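Local coordinates for Blr6230 protein (PDB 5NGG), which probably hydrolyses beta-lactam antibiotics as a zinc-dependent subclass B3 metallo-beta-lactamase, at residues A[104-109]-A[239-244]; A[56-61]-A[197-202]; A[36-41]-A[246-251]; A[126-131]-A[150-155]. All coordinates share one frame; numbering follows the deposited sequence. Where two conformers were deposited one is given.

Contact 1: residues A[104-109]-A[239-244]; sequences LDHTGG and LGPHPE. With ZN (zinc ion), chain C.
The dinuclear zinc site of the metallo-beta-lactamase fold is closed here, where Asp-105 and His-106, the last two residues of the HXHXDH signature, share a zinc ion with His-242 from the loop after strand 237-239. Asp-105 OD2, His-106 NE2 and His-242 NE2 each lie 2.1 Å from the zinc, and water 1 adds a ligand at the same distance. A bound acetate ion completes the shell through OXT, 2.2 Å from the zinc. The second zinc, held by His-101, His-103 and His-177, lies close to the His-106 side chain. Around the shared ion the His-106 ring turns its edge to the face of the His-242 ring in an offset edge-to-face pair, with planes 74° apart. The Asp-105 carboxylate comes instead to the edge of His-242, nearly coplanar with that ring. His-106 CE1 packs against Pro-241 CB, 3.4 Å away, with the carbonyl oxygen of Pro-241 also at the ring edge. The ring of His-242 is set from both ends, by the zinc at NE2 and by a hydrogen bond from ND1 to Gly-54 O. The other carboxylate oxygen, Asp-105 OD1, accepts a hydrogen bond of 2.8 Å from water 1.

Contact 2: residues A[56-61]-A[197-202]; sequences AVYVIK and VLFFCS. With ACT (acetate ion), chain F.
Phe-199 and Tyr-58 meet in a T-shaped (edge-to-face) pair between the two beta-sheets of the alpha-beta/beta-alpha sandwich. Strand 58-62 supplies Tyr-58 and Ile-60 from the larger mixed sheet, and strand 193-199 supplies Phe-199 from the smaller one. The ring of Phe-199 presents its edge: CE2 sits 3.6 Å above the plane of the Tyr-58 ring, displaced toward the rim, and the two planes are 73° apart. Phe-199 CE2 lies 3.7 Å from both CD1 and CG of Tyr-58. Two residues further along the same strand, Ile-60 meets Phe-199 with its terminal methyl, CD1 lying 3.9 Å from CZ. With CG anti to the carbonyl carbon (chi1 -48°), the Tyr-58 ring lies with one face toward the Phe-199 edge. Leu-239 and Ile-47 touch both aromatic side chains, extending the apolar core.

The buried hydroxyl of Tyr-58 is satisfied by hydrogen bonds with Gly-240 O and Tyr-246 OH. On the other strand Phe-199 is the centre of an inverse gamma turn, after which the chain runs toward the metal site. There Cys-201 is fixed by its disulfide to Cys-181, and its carbonyl oxygen accepts a hydrogen bond from ND1 of the zinc ligand His-101. Just beyond, the backbone N of Ser-202 lies over one face of the Phe-200 ring. The hydroxyl of Ser-202 donates to the bound acetate, with OG 2.7 Å from its O atom.

Contact 3: residues A[36-41]-A[246-251]; sequences APFEPF and YGMQAK
The backbones of Phe-38 and Gln-249 stand 9.3 Å apart between CA atoms at their nearest, an extended loop passing the first turn of helix 248-253, and the gap is bridged by side chains. Met-248 does most of this. Bent at both chi2 (-87°) and chi3 (-70°), its chain curls so that the methyl CE lies over one face of the Phe-38 ring, 3.6 Å from the centroid and 16° off the normal, a CH-pi contact. The sulfur follows obliquely, with SD 3.6 Å from Phe-38 CZ, and meets a second ring at its edge, 3.8 Å from Phe-41 CE1. Both are Met-aromatic contacts. Gln-249 adds its aliphatic part, CG lying 3.5 Å from Phe-38 CE1, while its amide NE2 is hydrogen-bonded to Asp-53. Gly-247 takes the N-cap position of the helix, and Lys-251 NZ reaches back to Tyr-246 O at 2.8 Å, in the carbonyl plane, besides its salt bridge to Glu-268. Around this joint, Phe-41 begins strand 41-44 and its ring meets that of Tyr-49 nearly parallel, on the adjacent strand 47-49, which Met-248 also touches; Pro-37 and Pro-40 of the loop rest on helix 77-86.

Contact 4: residues A[126-131]-A[150-155]; sequences RDKPLL and VKVDRA
The peptide carbonyl of Leu-131 is the flat group that matters here, and the N-H of Val-150 comes to it from above its plane rather than within it. The bond from Val-150 N to Leu-131 O is 3.0 Å long and nearly straight at the hydrogen (170°), yet the donor stands 36° out of the carbonyl plane, so it does not follow a lone pair. Beside the bond, Val-150 brings its CG1 methyl toward Leu-131 CB, at a looser 4.2 Å. A tighter apolar contact is made by the tip of the same leucine, where CD1 lies 3.6 Å from Val-152 CG2, the two side chains crossing at about a right angle. CG2 of Val-152 stands anti to its carbonyl carbon and beside the backbone N, which turns this methyl to the helix.

These residues join two elements of a beta-alpha-beta unit made of strand 120-124, helix 128-133 and strand 154-156, with the chain just before the last strand folded back along the helix. Leu-121 of the first strand touches both valines, while Leu-131 reaches Ala-123 of that strand and Phe-110 of helix 110-117. At the outer side Lys-128 runs fully extended across Val-152, its CG 4.0 Å from CG2. The backbone N of Val-152 is hydrogen-bonded to the carboxylate of Glu-132 (OE2), the residue after Leu-131 in the helix. Water 2 bridges the two segments, accepting from Lys-128 NZ at 2.9 Å and donating to Val-152 O at 3.1 Å.

How the contacts relate
From the N terminus, the loop 36-41 opens the widest closure, completed only when contact 3 reaches 246-251; the other three contacts fall within it. Segment 56-61 comes next and pairs with 197-202 in contact 2, but 104-109 begins before that closure and waits for 239-244, so contacts 1 and 2 cross. Contact 4 is the short-range one, closed by 150-155 inside both of these loops. Contacts 1, 2 and 3 adjoin around Gly-240, Tyr-58 and Tyr-246, linking the two sheets, the zinc site and helix 248-253. Contact 4 lies on the far side of the chain's centre from contact 3 and touches contact 1 through Leu-131 and Thr-107.

Contact 1: residues A[104-109]-A[239-244]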
loop_
_atom_site.group_PDB
_atom_site.type_symbol
_atom_site.label_atom_id
_atom_site.label_comp_id
_atom_site.label_asym_id
_atom_site.label_seq_id
_atom_site.Cartn_x
_atom_site.Cartn_y
_atom_site.Cartn_z
ATOM N N LEU A 104 0.264 -10.616 -0.485
ATOM C CA LEU A 104 1.216 -11.087 0.539
ATOM C C LEU A 104 2.392 -10.160 0.809
ATOM O O LEU A 104 2.927 -10.188 1.897
ATOM C CB LEU A 104 1.750 -12.476 0.219
ATOM C CG LEU A 104 2.899 -12.630 -0.766
ATOM C CD1 LEU A 104 3.517 -14.024 -0.650
ATOM C CD2 LEU A 104 2.450 -12.352 -2.179
ATOM N N ASP A 105 2.805 -9.357 -0.182
ATOM C CA ASP A 105 3.903 -8.431 0.020
ATOM C C ASP A 105 3.533 -7.230 0.883
ATOM O O ASP A 105 4.425 -6.466 1.280
ATOM C CB ASP A 105 4.550 -8.011 -1.314
ATOM C CG ASP A 105 3.600 -7.434 -2.354
ATOM O OD1 ASP A 105 2.454 -7.941 -2.503
ATOM O OD2 ASP A 105 4.070 -6.473 -3.034
ATOM N N HIS A 106 2.242 -7.084 1.203
ATOM C CA HIS A 106 1.760 -6.025 2.094
ATOM C C HIS A 106 1.053 -6.553 3.342
ATOM O O HIS A 106 0.856 -5.802 4.293
ATOM C CB HIS A 106 0.847 -5.071 1.335
ATOM C CG HIS A 106 1.465 -4.607 0.048
ATOM N ND1 HIS A 106 2.575 -3.791 0.021
ATOM C CD2 HIS A 106 1.245 -4.978 -1.229
ATOM C CE1 HIS A 106 2.988 -3.661 -1.227
ATOM N NE2 HIS A 106 2.186 -4.364 -2.016
ATOM N N THR A 107 0.670 -7.827 3.347
ATOM C CA THR A 107 -0.131 -8.407 4.437
ATOM C C THR A 107 0.603 -9.453 5.249
ATOM O O THR A 107 0.037 -10.021 6.182
ATOM C CB THR A 107 -1.360 -9.113 3.858
ATOM O OG1 THR A 107 -0.867 -10.173 3.033
ATOM C CG2 THR A 107 -2.246 -8.205 3.033
ATOM N N GLY A 108 1.859 -9.719 4.892
ATOM C CA GLY A 108 2.588 -10.852 5.433
ATOM C C GLY A 108 2.785 -10.847 6.929
ATOM O O GLY A 108 2.987 -11.912 7.511
ATOM N N GLY A 109 2.750 -9.669 7.546
ATOM C CA GLY A 109 2.917 -9.544 8.990
ATOM C C GLY A 109 1.653 -9.253 9.776
ATOM O O GLY A 109 1.734 -9.079 11.004
ATOM N N LEU A 239 2.196 8.952 -1.486
ATOM C CA LEU A 239 2.877 7.789 -0.918
ATOM C C LEU A 239 2.244 6.553 -1.540
ATOM O O LEU A 239 1.244 6.604 -2.240
ATOM C CB LEU A 239 2.779 7.783 0.607
ATOM C CG LEU A 239 3.340 9.016 1.320
ATOM C CD1 LEU A 239 3.130 8.941 2.818
ATOM C CD2 LEU A 239 4.809 9.169 1.027
ATOM N N GLY A 240 2.821 5.391 -1.272
ATOM C CA GLY A 240 2.316 4.159 -1.825
ATOM C C GLY A 240 2.973 2.955 -1.194
ATOM O O GLY A 240 3.864 3.090 -0.358
ATOM N N PRO A 241 2.554 1.744 -1.601
ATOM C CA PRO A 241 3.006 0.539 -0.893
ATOM C C PRO A 241 4.337 -0.024 -1.392
ATOM O O PRO A 241 4.845 -0.972 -0.797
ATOM C CB PRO A 241 1.848 -0.428 -1.070
ATOM C CG PRO A 241 1.189 -0.013 -2.310
ATOM C CD PRO A 241 1.450 1.453 -2.528
ATOM N N HIS A 242 4.907 0.587 -2.439
ATOM C CA HIS A 242 6.267 0.327 -2.886
ATOM C C HIS A 242 6.918 1.686 -3.071
ATOM O O HIS A 242 6.274 2.613 -3.580
ATOM C CB HIS A 242 6.275 -0.474 -4.202
ATOM C CG HIS A 242 5.730 -1.857 -4.061
ATOM N ND1 HIS A 242 6.454 -2.915 -3.545
ATOM C CD2 HIS A 242 4.521 -2.364 -4.373
ATOM C CE1 HIS A 242 5.698 -4.007 -3.553
ATOM N NE2 HIS A 242 4.520 -3.700 -4.050
ATOM N N PRO A 243 8.207 1.820 -2.706
ATOM C CA PRO A 243 8.845 3.142 -2.789
ATOM C C PRO A 243 8.942 3.710 -4.204
ATOM O O PRO A 243 8.993 4.921 -4.374
ATOM C CB PRO A 243 10.199 2.926 -2.091
ATOM C CG PRO A 243 10.384 1.461 -1.991
ATOM C CD PRO A 243 9.060 0.809 -2.059
ATOM N N GLU A 244 8.950 2.816 -5.189
ATOM C CA GLU A 244 8.960 3.170 -6.602
ATOM C C GLU A 244 7.764 4.017 -7.027
ATOM O O GLU A 244 7.892 4.827 -7.962
ATOM C CB GLU A 244 9.053 1.892 -7.437
ATOM C CG GLU A 244 10.389 1.183 -7.265
ATOM C CD GLU A 244 10.414 0.102 -6.183
ATOM O OE1 GLU A 244 9.587 0.070 -5.233
ATOM O OE2 GLU A 244 11.316 -0.755 -6.283
HETATM ZN ZN ZN C . 2.835 -4.961 -3.872
HETATM O O HOH W 1 1.547 -6.395 -4.594
#

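Contact 2: residues A[56-61]-A[197-202]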
loop_
_atom_site.group_PDB
_atom_site.type_symbol
_atom_site.label_atom_id
_atom_site.label_comp_id
_atom_site.label_asym_id
_atom_site.label_seq_id
_atom_site.Cartn_x
_atom_site.Cartn_y
_atom_site.Cartn_z
ATOM N N ALA A 56 7.100 -0.510 0.968
ATOM C CA ALA A 56 6.907 0.631 1.881
ATOM C C ALA A 56 5.931 0.258 2.987
ATOM O O ALA A 56 4.835 -0.247 2.723
ATOM C CB ALA A 56 6.372 1.811 1.086
ATOM N N VAL A 57 6.327 0.565 4.218
ATOM C CA VAL A 57 5.524 0.354 5.432
ATOM C C VAL A 57 5.666 1.644 6.218
ATOM O O VAL A 57 6.759 2.226 6.219
ATOM C CB VAL A 57 6.046 -0.863 6.251
ATOM C CG1 VAL A 57 5.211 -1.041 7.525
ATOM C CG2 VAL A 57 6.022 -2.124 5.393
ATOM N N TYR A 58 4.603 2.064 6.903
ATOM C CA TYR A 58 4.645 3.324 7.631
ATOM C C TYR A 58 4.068 3.158 9.029
ATOM O O TYR A 58 3.165 2.372 9.267
ATOM C CB TYR A 58 3.860 4.425 6.915
ATOM C CG TYR A 58 4.152 4.542 5.447
ATOM C CD1 TYR A 58 3.505 3.725 4.528
ATOM C CD2 TYR A 58 5.067 5.470 4.953
ATOM C CE1 TYR A 58 3.773 3.805 3.168
ATOM C CE2 TYR A 58 5.320 5.577 3.591
ATOM C CZ TYR A 58 4.670 4.739 2.709
ATOM O OH TYR A 58 4.940 4.852 1.358
ATOM N N VAL A 59 4.631 3.943 9.954
ATOM C CA VAL A 59 4.038 4.219 11.280
ATOM C C VAL A 59 3.493 5.640 11.270
ATOM O O VAL A 59 4.153 6.588 10.810
ATOM C CB VAL A 59 5.074 4.082 12.421
ATOM C CG1 VAL A 59 4.517 4.576 13.757
ATOM C CG2 VAL A 59 5.494 2.636 12.567
ATOM N N ILE A 60 2.275 5.787 11.762
ATOM C CA ILE A 60 1.674 7.097 11.947
ATOM C C ILE A 60 1.532 7.289 13.459
ATOM O O ILE A 60 0.859 6.507 14.129
ATOM C CB ILE A 60 0.318 7.199 11.227
ATOM C CG1 ILE A 60 0.444 6.916 9.718
ATOM C CG2 ILE A 60 -0.259 8.584 11.448
ATOM C CD1 ILE A 60 -0.866 6.600 9.044
ATOM N N LYS A 61 2.214 8.299 13.991
ATOM C CA LYS A 61 2.215 8.538 15.423
ATOM C C LYS A 61 1.032 9.414 15.810
ATOM O O LYS A 61 0.911 10.531 15.318
ATOM C CB LYS A 61 3.528 9.194 15.823
ATOM C CG LYS A 61 3.694 9.373 17.321
ATOM C CD LYS A 61 5.007 10.062 17.659
ATOM C CE LYS A 61 5.277 10.100 19.151
ATOM N NZ LYS A 61 6.609 10.692 19.468
ATOM N N VAL A 197 -2.052 14.140 2.301
ATOM C CA VAL A 197 -1.267 12.943 1.971
ATOM C C VAL A 197 -2.212 11.865 1.447
ATOM O O VAL A 197 -3.287 11.673 2.027
ATOM C CB VAL A 197 -0.542 12.428 3.227
ATOM C CG1 VAL A 197 0.254 11.157 2.921
ATOM C CG2 VAL A 197 0.349 13.497 3.847
ATOM N N LEU A 198 -1.804 11.161 0.389
ATOM C CA LEU A 198 -2.500 9.944 -0.023
ATOM C C LEU A 198 -1.552 8.785 0.040
ATOM O O LEU A 198 -0.553 8.750 -0.681
ATOM C CB LEU A 198 -3.089 10.057 -1.426
ATOM C CG LEU A 198 -4.076 8.949 -1.816
ATOM C CD1 LEU A 198 -5.375 9.096 -1.050
ATOM C CD2 LEU A 198 -4.308 8.912 -3.310
ATOM N N PHE A 199 -1.909 7.768 0.845
ATOM C CA PHE A 199 -1.288 6.448 0.738
ATOM C C PHE A 199 -2.047 5.741 -0.399
ATOM O O PHE A 199 -3.087 5.114 -0.182
ATOM C CB PHE A 199 -1.428 5.681 2.046
ATOM C CG PHE A 199 -0.749 6.329 3.226
ATOM C CD1 PHE A 199 -1.414 7.255 4.038
ATOM C CD2 PHE A 199 0.545 5.979 3.576
ATOM C CE1 PHE A 199 -0.788 7.797 5.149
ATOM C CE2 PHE A 199 1.173 6.534 4.664
ATOM C CZ PHE A 199 0.503 7.452 5.445
ATOM N N PHE A 200 -1.545 5.905 -1.623
ATOM C CA PHE A 200 -2.167 5.323 -2.806
ATOM C C PHE A 200 -1.995 3.806 -2.728
ATOM O O PHE A 200 -0.951 3.318 -2.322
ATOM C CB PHE A 200 -1.515 5.921 -4.055
ATOM C CG PHE A 200 -2.062 5.363 -5.346
ATOM C CD1 PHE A 200 -3.388 5.550 -5.674
ATOM C CD2 PHE A 200 -1.243 4.644 -6.236
ATOM C CE1 PHE A 200 -3.916 5.050 -6.855
ATOM C CE2 PHE A 200 -1.773 4.109 -7.402
ATOM C CZ PHE A 200 -3.104 4.319 -7.723
ATOM N N CYS A 201 -3.022 3.062 -3.127
ATOM C CA CYS A 201 -3.009 1.629 -2.870
ATOM C C CYS A 201 -2.229 0.772 -3.814
ATOM O O CYS A 201 -1.988 -0.379 -3.459
ATOM C CB CYS A 201 -4.445 1.103 -2.759
ATOM S SG CYS A 201 -5.301 0.920 -4.312
ATOM N N SER A 202 -1.914 1.290 -4.994
ATOM C CA SER A 202 -1.295 0.597 -6.173
ATOM C C SER A 202 -2.262 0.582 -7.330
ATOM O O SER A 202 -3.421 0.222 -7.142
ATOM C CB SER A 202 -0.867 -0.859 -5.987
ATOM O OG SER A 202 -0.421 -1.332 -7.254
HETATM C C ACT F . 2.189 -3.630 -6.458
HETATM O O ACT F . 1.863 -2.725 -7.241
HETATM O OXT ACT F . 1.795 -3.634 -5.262
HETATM C CH3 ACT F . 3.088 -4.701 -6.995
#

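Contact 3: residues A[36-41]-A[246-251]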
loop_
_atom_site.group_PDB
_atom_site.type_symbol
_atom_site.label_atom_id
_atom_site.label_comp_id
_atom_site.label_asym_id
_atom_site.label_seq_id
_atom_site.Cartn_x
_atom_site.Cartn_y
_atom_site.Cartn_z
ATOM N N ALA A 36 15.346 -6.481 1.371
ATOM C CA ALA A 36 16.607 -5.819 1.741
ATOM C C ALA A 36 16.340 -4.633 2.667
ATOM O O ALA A 36 15.309 -3.956 2.558
ATOM C CB ALA A 36 17.346 -5.329 0.513
ATOM N N PRO A 37 17.291 -4.353 3.566
ATOM C CA PRO A 37 17.053 -3.268 4.513
ATOM C C PRO A 37 17.076 -1.855 3.929
ATOM O O PRO A 37 17.792 -1.567 2.960
ATOM C CB PRO A 37 18.193 -3.432 5.506
ATOM C CG PRO A 37 19.268 -4.077 4.734
ATOM C CD PRO A 37 18.565 -5.036 3.840
ATOM N N PHE A 38 16.312 -0.962 4.562
ATOM C CA PHE A 38 16.382 0.473 4.306
ATOM C C PHE A 38 16.303 1.170 5.653
ATOM O O PHE A 38 15.541 0.754 6.521
ATOM C CB PHE A 38 15.234 0.929 3.410
ATOM C CG PHE A 38 15.430 2.303 2.835
ATOM C CD1 PHE A 38 16.136 2.479 1.644
ATOM C CD2 PHE A 38 14.921 3.433 3.471
ATOM C CE1 PHE A 38 16.315 3.742 1.113
ATOM C CE2 PHE A 38 15.115 4.698 2.927
ATOM C CZ PHE A 38 15.818 4.850 1.756
ATOM N N GLU A 39 17.113 2.205 5.863
ATOM C CA GLU A 39 17.112 2.907 7.142
ATOM C C GLU A 39 15.780 3.647 7.350
ATOM O O GLU A 39 15.390 4.458 6.497
ATOM C CB GLU A 39 18.277 3.900 7.191
ATOM C CG GLU A 39 18.679 4.325 8.589
ATOM C CD GLU A 39 19.383 3.219 9.352
ATOM O OE1 GLU A 39 19.821 2.233 8.714
ATOM O OE2 GLU A 39 19.479 3.332 10.594
ATOM N N PRO A 40 15.108 3.417 8.494
ATOM C CA PRO A 40 13.843 4.109 8.727
ATOM C C PRO A 40 14.042 5.595 8.997
ATOM O O PRO A 40 15.111 6.012 9.427
ATOM C CB PRO A 40 13.274 3.368 9.933
ATOM C CG PRO A 40 14.474 2.900 10.676
ATOM C CD PRO A 40 15.424 2.487 9.592
ATOM N N PHE A 41 12.982 6.375 8.797
ATOM C CA PHE A 41 13.097 7.826 8.929
ATOM C C PHE A 41 11.737 8.477 9.060
ATOM O O PHE A 41 10.698 7.951 8.653
ATOM C CB PHE A 41 13.856 8.449 7.744
ATOM C CG PHE A 41 13.156 8.334 6.404
ATOM C CD1 PHE A 41 13.232 7.164 5.640
ATOM C CD2 PHE A 41 12.405 9.399 5.915
ATOM C CE1 PHE A 41 12.589 7.070 4.414
ATOM C CE2 PHE A 41 11.769 9.304 4.678
ATOM C CZ PHE A 41 11.852 8.129 3.931
ATOM N N TYR A 246 6.618 6.606 -5.702
ATOM C CA TYR A 246 6.840 8.015 -5.441
ATOM C C TYR A 246 8.314 8.386 -5.377
ATOM O O TYR A 246 8.643 9.452 -4.886
ATOM C CB TYR A 246 6.061 8.467 -4.195
ATOM C CG TYR A 246 6.423 7.761 -2.918
ATOM C CD1 TYR A 246 5.933 6.486 -2.637
ATOM C CD2 TYR A 246 7.255 8.355 -1.972
ATOM C CE1 TYR A 246 6.259 5.833 -1.463
ATOM C CE2 TYR A 246 7.557 7.709 -0.775
ATOM C CZ TYR A 246 7.080 6.436 -0.523
ATOM O OH TYR A 246 7.393 5.814 0.668
ATOM N N GLY A 247 9.203 7.550 -5.897
ATOM C CA GLY A 247 10.613 7.884 -5.930
ATOM C C GLY A 247 11.157 8.192 -4.546
ATOM O O GLY A 247 11.841 9.180 -4.348
ATOM N N MET A 248 10.871 7.296 -3.601
ATOM C CA MET A 248 11.199 7.534 -2.199
ATOM C C MET A 248 12.680 7.818 -1.942
ATOM O O MET A 248 13.008 8.773 -1.243
ATOM C CB MET A 248 10.754 6.333 -1.354
ATOM C CG MET A 248 10.973 6.493 0.150
ATOM S SD MET A 248 12.610 6.008 0.740
ATOM C CE MET A 248 12.516 4.227 0.543
ATOM N N GLN A 249 13.561 6.995 -2.507
ATOM C CA GLN A 249 14.962 7.051 -2.134
ATOM C C GLN A 249 15.564 8.386 -2.583
ATOM O O GLN A 249 16.378 9.003 -1.885
ATOM C CB GLN A 249 15.695 5.825 -2.724
ATOM C CG GLN A 249 15.257 4.467 -2.161
ATOM C CD GLN A 249 14.094 3.752 -2.900
ATOM O OE1 GLN A 249 13.169 4.399 -3.499
ATOM N NE2 GLN A 249 14.093 2.397 -2.809
ATOM N N ALA A 250 15.200 8.820 -3.775
ATOM C CA ALA A 250 15.689 10.100 -4.302
ATOM C C ALA A 250 15.227 11.278 -3.458
ATOM O O ALA A 250 15.972 12.240 -3.256
ATOM C CB ALA A 250 15.274 10.270 -5.754
ATOM N N LYS A 251 13.995 11.222 -2.977
ATOM C CA LYS A 251 13.481 12.266 -2.088
ATOM C C LYS A 251 14.163 12.258 -0.722
ATOM O O LYS A 251 14.530 13.309 -0.203
ATOM C CB LYS A 251 11.982 12.140 -1.931
ATOM C CG LYS A 251 11.197 12.592 -3.146
ATOM C CD LYS A 251 9.769 12.081 -3.120
ATOM C CE LYS A 251 8.877 12.690 -4.181
ATOM N NZ LYS A 251 7.596 11.930 -4.224
#

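Contact 4: residues A[126-131]-A[150-155]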
loop_
_atom_site.group_PDB
_atom_site.type_symbol
_atom_site.label_atom_id
_atom_site.label_comp_id
_atom_site.label_asym_id
_atom_site.label_seq_id
_atom_site.Cartn_x
_atom_site.Cartn_y
_atom_site.Cartn_z
ATOM N N ARG A 126 -14.098 -5.221 -0.053
ATOM C CA ARG A 126 -13.997 -6.267 -1.080
ATOM C C ARG A 126 -12.698 -7.068 -0.986
ATOM O O ARG A 126 -12.564 -8.108 -1.619
ATOM C CB ARG A 126 -14.183 -5.693 -2.471
ATOM C CG ARG A 126 -15.600 -5.143 -2.681
ATOM C CD ARG A 126 -16.011 -5.166 -4.137
ATOM N NE ARG A 126 -15.087 -4.421 -4.959
ATOM C CZ ARG A 126 -15.018 -4.436 -6.287
ATOM N NH1 ARG A 126 -14.092 -3.715 -6.884
ATOM N NH2 ARG A 126 -15.854 -5.151 -7.033
ATOM N N ASP A 127 -11.737 -6.588 -0.194
ATOM C CA ASP A 127 -10.538 -7.371 0.121
ATOM C C ASP A 127 -10.693 -8.274 1.341
ATOM O O ASP A 127 -9.805 -9.097 1.620
ATOM C CB ASP A 127 -9.289 -6.488 0.270
ATOM C CG ASP A 127 -8.549 -6.228 -1.061
ATOM O OD1 ASP A 127 -9.005 -6.681 -2.127
ATOM O OD2 ASP A 127 -7.517 -5.527 -1.016
ATOM N N LYS A 128 -11.776 -8.128 2.093
ATOM C CA LYS A 128 -11.969 -8.933 3.289
ATOM C C LYS A 128 -11.845 -10.456 3.013
ATOM O O LYS A 128 -11.156 -11.163 3.768
ATOM C CB LYS A 128 -13.294 -8.579 3.961
ATOM C CG LYS A 128 -13.596 -9.376 5.218
ATOM C CD LYS A 128 -14.828 -8.856 5.947
ATOM C CE LYS A 128 -15.254 -9.735 7.120
ATOM N NZ LYS A 128 -16.534 -9.268 7.707
ATOM N N PRO A 129 -12.443 -10.976 1.927
ATOM C CA PRO A 129 -12.293 -12.430 1.718
ATOM C C PRO A 129 -10.852 -12.869 1.464
ATOM O O PRO A 129 -10.460 -13.969 1.850
ATOM C CB PRO A 129 -13.165 -12.725 0.491
ATOM C CG PRO A 129 -14.095 -11.574 0.381
ATOM C CD PRO A 129 -13.418 -10.385 0.989
ATOM N N LEU A 130 -10.075 -11.991 0.820
ATOM C CA LEU A 130 -8.656 -12.265 0.533
ATOM C C LEU A 130 -7.844 -12.301 1.824
ATOM O O LEU A 130 -7.034 -13.199 2.055
ATOM C CB LEU A 130 -8.077 -11.202 -0.403
ATOM C CG LEU A 130 -8.368 -11.273 -1.902
ATOM C CD1 LEU A 130 -9.847 -11.232 -2.229
ATOM C CD2 LEU A 130 -7.642 -10.123 -2.593
ATOM N N LEU A 131 -8.042 -11.293 2.673
ATOM C CA LEU A 131 -7.351 -11.228 3.964
ATOM C C LEU A 131 -7.712 -12.415 4.847
ATOM O O LEU A 131 -6.830 -13.001 5.488
ATOM C CB LEU A 131 -7.695 -9.916 4.671
ATOM C CG LEU A 131 -7.096 -8.683 3.986
ATOM C CD1 LEU A 131 -7.799 -7.411 4.433
ATOM C CD2 LEU A 131 -5.620 -8.591 4.284
ATOM N N VAL A 150 -5.945 -13.474 8.307
ATOM C CA VAL A 150 -6.189 -12.518 9.381
ATOM C C VAL A 150 -7.617 -11.997 9.293
ATOM O O VAL A 150 -8.117 -11.718 8.180
ATOM C CB VAL A 150 -5.126 -11.369 9.293
ATOM C CG1 VAL A 150 -5.186 -10.613 7.965
ATOM C CG2 VAL A 150 -5.184 -10.450 10.492
ATOM N N LYS A 151 -8.253 -11.831 10.454
ATOM C CA LYS A 151 -9.615 -11.316 10.510
ATOM C C LYS A 151 -9.643 -9.795 10.390
ATOM O O LYS A 151 -8.799 -9.089 10.959
ATOM C CB LYS A 151 -10.299 -11.769 11.793
ATOM C CG LYS A 151 -10.452 -13.278 11.824
ATOM C CD LYS A 151 -11.287 -13.764 12.987
ATOM C CE LYS A 151 -11.758 -15.187 12.740
ATOM N NZ LYS A 151 -12.919 -15.250 11.807
ATOM N N VAL A 152 -10.629 -9.305 9.644
ATOM C CA VAL A 152 -10.817 -7.884 9.457
ATOM C C VAL A 152 -11.811 -7.413 10.519
ATOM O O VAL A 152 -12.937 -7.924 10.615
ATOM C CB VAL A 152 -11.333 -7.580 8.038
ATOM C CG1 VAL A 152 -11.698 -6.108 7.885
ATOM C CG2 VAL A 152 -10.300 -7.993 6.998
ATOM N N ASP A 153 -11.411 -6.422 11.303
ATOM C CA ASP A 153 -12.265 -5.868 12.357
ATOM C C ASP A 153 -13.224 -4.793 11.854
ATOM O O ASP A 153 -14.314 -4.630 12.412
ATOM C CB ASP A 153 -11.417 -5.360 13.500
ATOM C CG ASP A 153 -10.595 -6.455 14.112
ATOM O OD1 ASP A 153 -11.175 -7.270 14.844
ATOM O OD2 ASP A 153 -9.375 -6.525 13.843
ATOM N N ARG A 154 -12.811 -4.037 10.842
ATOM C CA ARG A 154 -13.659 -3.026 10.238
ATOM C C ARG A 154 -13.411 -3.025 8.730
ATOM O O ARG A 154 -12.274 -2.827 8.283
ATOM C CB ARG A 154 -13.367 -1.637 10.804
ATOM C CG ARG A 154 -14.286 -0.579 10.229
ATOM C CD ARG A 154 -14.052 0.740 10.899
ATOM N NE ARG A 154 -14.755 1.807 10.205
ATOM C CZ ARG A 154 -14.579 3.104 10.430
ATOM N NH1 ARG A 154 -13.723 3.521 11.354
ATOM N NH2 ARG A 154 -15.268 3.982 9.720
ATOM N N ALA A 155 -14.492 -3.229 7.967
ATOM C CA ALA A 155 -14.468 -3.232 6.518
ATOM C C ALA A 155 -14.927 -1.854 6.051
ATOM O O ALA A 155 -15.998 -1.406 6.441
ATOM C CB ALA A 155 -15.379 -4.333 5.977
HETATM O O HOH W 2 -15.375 -6.892 8.994
#